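Glucanase (Clostridium thermocellum, PDB 5GXX) probably hydrolyses beta-1,4-glycosidic bonds inside cellulose chains as a family 9 endoglucanase of the cellulosome. Local coordinates at residues 163-168 and 206-211; 97-102 and 149-154; 338-343 and 348-353. The protein carries 1 engineered substitution. All blocks are in the same frame, centred on the assembly; numbering follows the deposited sequence.

Interaction 1: residues 163-168 and 206-211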
# COMPACT_ATOMS: atom_id res chain seq x y z
N THR A 163 12.11 -36.18 43.14
CA THR A 163 11.28 -35.05 42.79
C THR A 163 10.29 -35.48 41.71
O THR A 163 9.09 -35.20 41.81
CB THR A 163 12.13 -33.85 42.30
OG1 THR A 163 12.93 -33.37 43.39
CG2 THR A 163 11.27 -32.70 41.79
N TYR A 164 10.77 -36.18 40.69
CA TYR A 164 9.87 -36.61 39.63
C TYR A 164 8.75 -37.48 40.19
O TYR A 164 7.60 -37.34 39.78
CB TYR A 164 10.61 -37.30 38.47
CG TYR A 164 11.59 -36.41 37.72
CD1 TYR A 164 11.48 -35.02 37.72
CD2 TYR A 164 12.65 -36.97 37.01
CE1 TYR A 164 12.39 -34.21 37.05
CE2 TYR A 164 13.56 -36.18 36.35
CZ TYR A 164 13.43 -34.80 36.37
OH TYR A 164 14.35 -34.04 35.68
N LEU A 165 9.07 -38.35 41.15
CA LEU A 165 8.08 -39.25 41.74
C LEU A 165 7.05 -38.47 42.56
O LEU A 165 5.86 -38.76 42.50
CB LEU A 165 8.75 -40.33 42.60
CG LEU A 165 7.78 -41.28 43.30
CD1 LEU A 165 6.87 -42.07 42.34
CD2 LEU A 165 8.52 -42.22 44.23
N ARG A 166 7.53 -37.46 43.29
CA ARG A 166 6.65 -36.60 44.07
C ARG A 166 5.60 -35.93 43.16
O ARG A 166 4.40 -35.95 43.48
CB ARG A 166 7.47 -35.56 44.83
CG ARG A 166 6.64 -34.54 45.60
CD ARG A 166 7.54 -33.54 46.34
NE ARG A 166 6.80 -32.44 46.95
CZ ARG A 166 6.19 -32.50 48.14
NH1 ARG A 166 6.20 -33.62 48.86
NH2 ARG A 166 5.54 -31.43 48.60
N TYR A 167 6.05 -35.38 42.04
CA TYR A 167 5.17 -34.71 41.09
C TYR A 167 4.32 -35.69 40.30
O TYR A 167 3.17 -35.39 39.98
CB TYR A 167 5.94 -33.74 40.19
CG TYR A 167 6.27 -32.46 40.92
CD1 TYR A 167 7.34 -32.40 41.82
CD2 TYR A 167 5.49 -31.32 40.75
CE1 TYR A 167 7.62 -31.23 42.52
CE2 TYR A 167 5.77 -30.14 41.44
CZ TYR A 167 6.85 -30.10 42.32
OH TYR A 167 7.13 -28.93 43.01
N ALA A 168 4.87 -36.87 39.99
CA ALA A 168 4.05 -37.91 39.37
C ALA A 168 2.84 -38.24 40.25
O ALA A 168 1.72 -38.40 39.75
CB ALA A 168 4.87 -39.15 39.14
N THR A 206 -0.18 -47.61 36.29
CA THR A 206 0.68 -48.75 36.00
C THR A 206 2.14 -48.38 36.23
O THR A 206 2.87 -49.10 36.90
CB THR A 206 0.46 -49.28 34.56
OG1 THR A 206 -0.88 -49.75 34.46
CG2 THR A 206 1.43 -50.40 34.20
N TRP A 207 2.56 -47.24 35.67
CA TRP A 207 3.91 -46.74 35.92
C TRP A 207 4.19 -46.43 37.39
O TRP A 207 5.31 -46.66 37.86
CB TRP A 207 4.24 -45.54 35.03
CG TRP A 207 4.66 -45.96 33.64
CD1 TRP A 207 4.01 -45.71 32.46
CD2 TRP A 207 5.82 -46.74 33.30
NE1 TRP A 207 4.70 -46.27 31.41
CE2 TRP A 207 5.81 -46.91 31.89
CE3 TRP A 207 6.87 -47.30 34.04
CZ2 TRP A 207 6.80 -47.63 31.21
CZ3 TRP A 207 7.86 -48.02 33.36
CH2 TRP A 207 7.81 -48.17 31.96
N LEU A 208 3.20 -45.90 38.11
CA LEU A 208 3.33 -45.71 39.55
C LEU A 208 3.48 -47.01 40.33
O LEU A 208 4.25 -47.07 41.30
CB LEU A 208 2.19 -44.83 40.10
CG LEU A 208 2.33 -43.34 39.81
CD1 LEU A 208 1.03 -42.58 39.98
CD2 LEU A 208 3.48 -42.68 40.59
N TYR A 209 2.79 -48.07 39.91
CA TYR A 209 3.01 -49.39 40.48
C TYR A 209 4.45 -49.83 40.23
O TYR A 209 5.14 -50.29 41.14
CB TYR A 209 2.06 -50.42 39.88
CG TYR A 209 2.16 -51.77 40.56
CD1 TYR A 209 1.99 -51.86 41.94
CD2 TYR A 209 2.44 -52.96 39.86
CE1 TYR A 209 2.08 -53.07 42.61
CE2 TYR A 209 2.54 -54.18 40.53
CZ TYR A 209 2.36 -54.23 41.90
OH TYR A 209 2.42 -55.41 42.61
N LEU A 210 4.89 -49.67 38.98
CA LEU A 210 6.25 -50.09 38.66
C LEU A 210 7.29 -49.23 39.37
O LEU A 210 8.41 -49.68 39.61
CB LEU A 210 6.46 -50.11 37.14
CG LEU A 210 5.69 -51.13 36.29
CD1 LEU A 210 6.11 -50.92 34.82
CD2 LEU A 210 5.97 -52.56 36.74
N ALA A 211 6.92 -48.00 39.71
CA ALA A 211 7.83 -47.13 40.45
C ALA A 211 7.88 -47.44 41.95
O ALA A 211 8.98 -47.49 42.51
CB ALA A 211 7.52 -45.65 40.19
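In the helical barrel of a family 9 glycoside hydrolase, an (alpha/alpha)6 fold, Leu165 and Ala168 of helix 162-178 face Leu208 and Ala211 of helix 198-212, a compact example of a contact made by methyl groups of the two segments. The segments run roughly antiparallel, at 141°, and their axes come no closer than 11.6 Å, wide enough for the leucines to reach across the gap while each alanine supplies a short surface beside them. One branch of Leu208 does most of the work: its CD2 meets Leu165 CD1 at 3.9 Å and also lies 4.1 Å from Ala168 CB, so that a single methyl touches two residues one helical turn apart. Leu165 answers in kind, for its CD1 also approaches Ala211 CB at 4.2 Å. Leu165 is extended from its backbone N (chi1 178°), which brings CD1 to its partners, and the two leucine side chains pass at a slant. Helix 142-158 borders the contact, its Ser156 touching Leu165 and its Leu152 touching Ala168, while Tyr217 of helix 215-224 packs on Leu208. Asp199 and Glu200, early in helix 198-212, bind a calcium ion. With 142 Å² buried and apolar side chains meeting, the contact rests on close fit and the burial of hydrocarbon rather than on directed bonds.

Interaction 2: residues 97-102 and 149-154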
# COMPACT_ATOMS: atom_id res chain seq x y z
N ASP A 97 11.77 -31.71 33.56
CA ASP A 97 11.90 -30.47 34.34
C ASP A 97 10.77 -29.50 34.01
O ASP A 97 10.22 -28.85 34.89
CB ASP A 97 13.27 -29.82 34.14
CG ASP A 97 14.37 -30.58 34.84
OD1 ASP A 97 14.07 -31.45 35.68
OD2 ASP A 97 15.56 -30.30 34.57
N TYR A 98 10.44 -29.40 32.72
CA TYR A 98 9.32 -28.60 32.26
C TYR A 98 7.99 -29.09 32.83
O TYR A 98 7.22 -28.25 33.30
CB TYR A 98 9.29 -28.49 30.72
CG TYR A 98 7.99 -27.96 30.15
CD1 TYR A 98 6.95 -28.82 29.83
CD2 TYR A 98 7.78 -26.60 29.95
CE1 TYR A 98 5.76 -28.36 29.30
CE2 TYR A 98 6.59 -26.12 29.43
CZ TYR A 98 5.58 -27.00 29.12
OH TYR A 98 4.38 -26.55 28.61
N LEU A 99 7.73 -30.39 32.84
CA LEU A 99 6.46 -30.88 33.37
C LEU A 99 6.31 -30.52 34.85
O LEU A 99 5.22 -30.12 35.28
CB LEU A 99 6.31 -32.39 33.19
CG LEU A 99 6.37 -32.89 31.74
CD1 LEU A 99 6.10 -34.39 31.68
CD2 LEU A 99 5.37 -32.12 30.88
N VAL A 100 7.40 -30.64 35.61
CA VAL A 100 7.42 -30.17 37.00
C VAL A 100 7.15 -28.67 37.10
O VAL A 100 6.35 -28.24 37.96
CB VAL A 100 8.74 -30.57 37.71
CG1 VAL A 100 8.90 -29.90 39.11
CG2 VAL A 100 8.79 -32.07 37.92
N ALA A 101 7.77 -27.89 36.22
CA ALA A 101 7.61 -26.43 36.26
C ALA A 101 6.20 -25.97 35.92
O ALA A 101 5.83 -24.83 36.22
CB ALA A 101 8.66 -25.74 35.39
N CYS A 102 5.40 -26.84 35.32
CA CYS A 102 4.01 -26.54 34.96
C CYS A 102 3.03 -26.62 36.14
O CYS A 102 1.87 -26.23 35.99
CB CYS A 102 3.50 -27.51 33.91
SG CYS A 102 4.15 -27.17 32.26
N ALA A 149 1.76 -37.21 34.63
CA ALA A 149 2.07 -38.07 35.76
C ALA A 149 2.86 -39.31 35.33
O ALA A 149 3.83 -39.68 35.99
CB ALA A 149 0.80 -38.52 36.45
N ALA A 150 2.42 -39.94 34.24
CA ALA A 150 3.05 -41.16 33.75
C ALA A 150 4.51 -40.89 33.37
O ALA A 150 5.40 -41.67 33.70
CB ALA A 150 2.28 -41.69 32.55
N ALA A 151 4.74 -39.78 32.67
CA ALA A 151 6.08 -39.41 32.22
C ALA A 151 7.00 -39.23 33.42
O ALA A 151 8.14 -39.72 33.45
CB ALA A 151 6.03 -38.14 31.40
N LEU A 152 6.47 -38.56 34.43
CA LEU A 152 7.25 -38.36 35.65
C LEU A 152 7.44 -39.64 36.47
O LEU A 152 8.48 -39.82 37.12
CB LEU A 152 6.65 -37.22 36.49
CG LEU A 152 6.83 -35.84 35.85
CD1 LEU A 152 5.82 -34.84 36.41
CD2 LEU A 152 8.26 -35.32 36.01
N ALA A 153 6.48 -40.54 36.41
CA ALA A 153 6.61 -41.81 37.12
C ALA A 153 7.73 -42.65 36.51
O ALA A 153 8.67 -43.05 37.19
CB ALA A 153 5.30 -42.57 37.11
N VAL A 154 7.65 -42.93 35.21
CA VAL A 154 8.77 -43.65 34.60
C VAL A 154 10.10 -42.89 34.69
O VAL A 154 11.14 -43.49 34.97
CB VAL A 154 8.44 -44.12 33.17
CG1 VAL A 154 8.16 -42.95 32.21
CG2 VAL A 154 9.55 -45.03 32.67
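Apolar contacts account for the whole meeting of Leu99 and Val100 with Ala151 and Leu152, and they divide the labour between the two ends of a forked side chain. Leu152 spreads its methyls over two neighbours: CD1 lies 4.1 Å from Leu99 CB, while CD2 comes to 3.8 Å from Val100 CG2. The side chains of Val100 and Leu152 cross at about a right angle, and the touching methyls are one from each. The torsion of Leu152 (chi1 -70°, CG anti to the carbonyl carbon) directs this fork at helix 85-101. Leu99 reaches back with its own CD1, which rests on the methyl of Ala151, 3.8 Å from Ala151 CB.

Polar interactions belong to the surroundings. Leu99 O accepts a hydrogen bond from Tyr171 OH of helix 162-178, and Tyr98 OH is bonded to Asn58 OD1, so the 97-102 segment is tied to helices 162-178 and 58-75. Cys102 pairs through its backbone with Val109 of strand 108-112.

The axes of the two segments approach to 10.2 Å with an angle of 130° between their directions, and 174 Å² is buried. Ala151 also touches Ala66 of helix 58-75, and Tyr164 of helix 162-178 packs on Leu152, which places this apolar junction among several packed helices, in keeping with the (alpha/alpha)6 barrel of glycoside hydrolase family 9.

Interaction 3: residues 338-343 and 348-353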
# COMPACT_ATOMS: atom_id res chain seq x y z
N TYR A 338 11.93 -50.58 7.40
CA TYR A 338 11.23 -49.80 6.37
C TYR A 338 11.54 -48.32 6.53
O TYR A 338 11.91 -47.64 5.58
CB TYR A 338 9.71 -50.04 6.41
CG TYR A 338 8.96 -49.37 5.28
CD1 TYR A 338 8.84 -47.99 5.22
CD2 TYR A 338 8.40 -50.12 4.25
CE1 TYR A 338 8.17 -47.36 4.18
CE2 TYR A 338 7.72 -49.50 3.21
CZ TYR A 338 7.57 -48.12 3.21
OH TYR A 338 6.95 -47.45 2.18
N ALA A 339 11.44 -47.81 7.76
CA ALA A 339 11.74 -46.40 8.03
C ALA A 339 13.17 -45.98 7.68
O ALA A 339 13.43 -44.83 7.32
CB ALA A 339 11.44 -46.10 9.49
N LEU A 340 14.11 -46.93 7.79
CA LEU A 340 15.54 -46.64 7.57
C LEU A 340 15.99 -46.86 6.14
O LEU A 340 17.09 -46.42 5.77
CB LEU A 340 16.40 -47.48 8.53
CG LEU A 340 16.18 -47.29 10.04
CD1 LEU A 340 17.14 -48.11 10.89
CD2 LEU A 340 16.28 -45.82 10.48
N GLY A 341 15.17 -47.53 5.33
CA GLY A 341 15.45 -47.67 3.91
C GLY A 341 15.04 -48.96 3.24
O GLY A 341 15.28 -49.11 2.04
N SER A 342 14.42 -49.88 3.98
CA SER A 342 13.94 -51.14 3.40
C SER A 342 12.54 -50.97 2.82
O SER A 342 11.55 -51.43 3.39
CB SER A 342 13.96 -52.27 4.42
OG SER A 342 15.30 -52.50 4.83
N ASN A 343 12.49 -50.30 1.67
CA ASN A 343 11.23 -49.90 1.08
C ASN A 343 11.42 -49.78 -0.43
O ASN A 343 12.54 -49.99 -0.91
CB ASN A 343 10.75 -48.60 1.77
CG ASN A 343 11.75 -47.47 1.64
OD1 ASN A 343 12.16 -47.11 0.53
ND2 ASN A 343 12.15 -46.90 2.77
N SER A 348 15.95 -43.74 3.21
CA SER A 348 15.65 -43.39 4.58
C SER A 348 14.54 -42.35 4.66
O SER A 348 14.47 -41.45 3.82
CB SER A 348 16.92 -42.84 5.23
OG SER A 348 16.61 -42.30 6.49
N TYR A 349 13.68 -42.53 5.66
CA TYR A 349 12.67 -41.56 6.08
C TYR A 349 13.07 -40.80 7.34
O TYR A 349 12.23 -40.14 7.97
CB TYR A 349 11.32 -42.28 6.27
CG TYR A 349 10.68 -42.60 4.93
CD1 TYR A 349 10.08 -41.59 4.19
CD2 TYR A 349 10.68 -43.89 4.40
CE1 TYR A 349 9.50 -41.85 2.95
CE2 TYR A 349 10.09 -44.16 3.14
CZ TYR A 349 9.49 -43.12 2.43
OH TYR A 349 8.90 -43.33 1.19
N VAL A 350 14.36 -40.84 7.66
CA VAL A 350 14.92 -40.17 8.83
C VAL A 350 15.87 -39.09 8.30
O VAL A 350 16.87 -39.39 7.63
CB VAL A 350 15.68 -41.15 9.76
CG1 VAL A 350 16.34 -40.40 10.92
CG2 VAL A 350 14.75 -42.27 10.26
N VAL A 351 15.53 -37.83 8.57
CA VAL A 351 16.35 -36.70 8.12
C VAL A 351 17.80 -36.87 8.55
O VAL A 351 18.08 -37.21 9.71
CB VAL A 351 15.78 -35.37 8.67
CG1 VAL A 351 16.62 -34.16 8.23
CG2 VAL A 351 14.35 -35.19 8.24
N GLY A 352 18.72 -36.66 7.61
CA GLY A 352 20.14 -36.66 7.95
C GLY A 352 20.73 -38.04 8.22
O GLY A 352 21.79 -38.14 8.83
N PHE A 353 20.03 -39.08 7.79
CA PHE A 353 20.47 -40.45 7.99
C PHE A 353 20.27 -41.32 6.76
O PHE A 353 19.23 -41.25 6.10
CB PHE A 353 19.74 -41.12 9.16
CG PHE A 353 20.06 -42.59 9.31
CD1 PHE A 353 21.14 -43.01 10.07
CD2 PHE A 353 19.27 -43.55 8.67
CE1 PHE A 353 21.43 -44.38 10.19
CE2 PHE A 353 19.57 -44.91 8.76
CZ PHE A 353 20.65 -45.33 9.54
O HOH W 1 8.60 -45.96 0.60
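Tyr349 N donates to Ala339 O at 2.8 Å in a nearly straight bond (165° at the hydrogen), fastening the returning chain to the last turn of helix 322-340 just where Gly341, at a positive phi, ends that helix in a Schellman motif. Asn343 then folds back over the helix end. Its chi1 of 58° sets CG between the backbone N and the carbonyl carbon, and ND2 donates to Tyr338 O at 2.9 Å, in the carbonyl plane; that oxygen also accepts from Gly341 N, and ND2 has a further acceptor in Arg347 O. Asn343 CB meanwhile sits 3.4 Å above the centre of the Tyr338 ring. ND2 is also 3.4 Å from Tyr349 CE2, with the amide and ring planes turned 60° apart. The two tyrosines, slanted across each other, share one water 2.7 Å from each OH; it donates to Tyr338 OH, which is also bonded to Asp396. On the returning segment an ST turn, in which Ser348 OG accepts from Val350 N, precedes a type II beta turn from Val350 to Phe353. These turns bring apolar groups onto Leu340, whose CD2 touches Val350 CG2 at 3.9 Å and Phe353 CE2 at 3.8 Å. Leu340 and Val350 run alongside each other in the same direction, whereas the phenylalanine comes in obliquely; Phe418 of helix 412-429 packs against both aliphatic residues.

Overall arrangement
Interactions 1 and 2 are neighbours, with centres 9 Å apart, and form one continuous patch of helix packing. Helices 142-158 and 162-178, consecutive in the chain, join them: Tyr164 OH probably bonds to Asp97 OD1, and Ala168 CB packs on the backbone of 149-154. Interaction 3 stands apart, about 35 Å from interaction 1 and 31 Å from interaction 2 between centres, at the end of helix 322-340. Along the chain interaction 2 closes first, interaction 1 follows and interaction 3 comes last, all within the family 9 range. The barrel thus illustrates two solutions: apolar packing between helices, and a helix end where hydrogen-bonded turns are combined with apolar contacts.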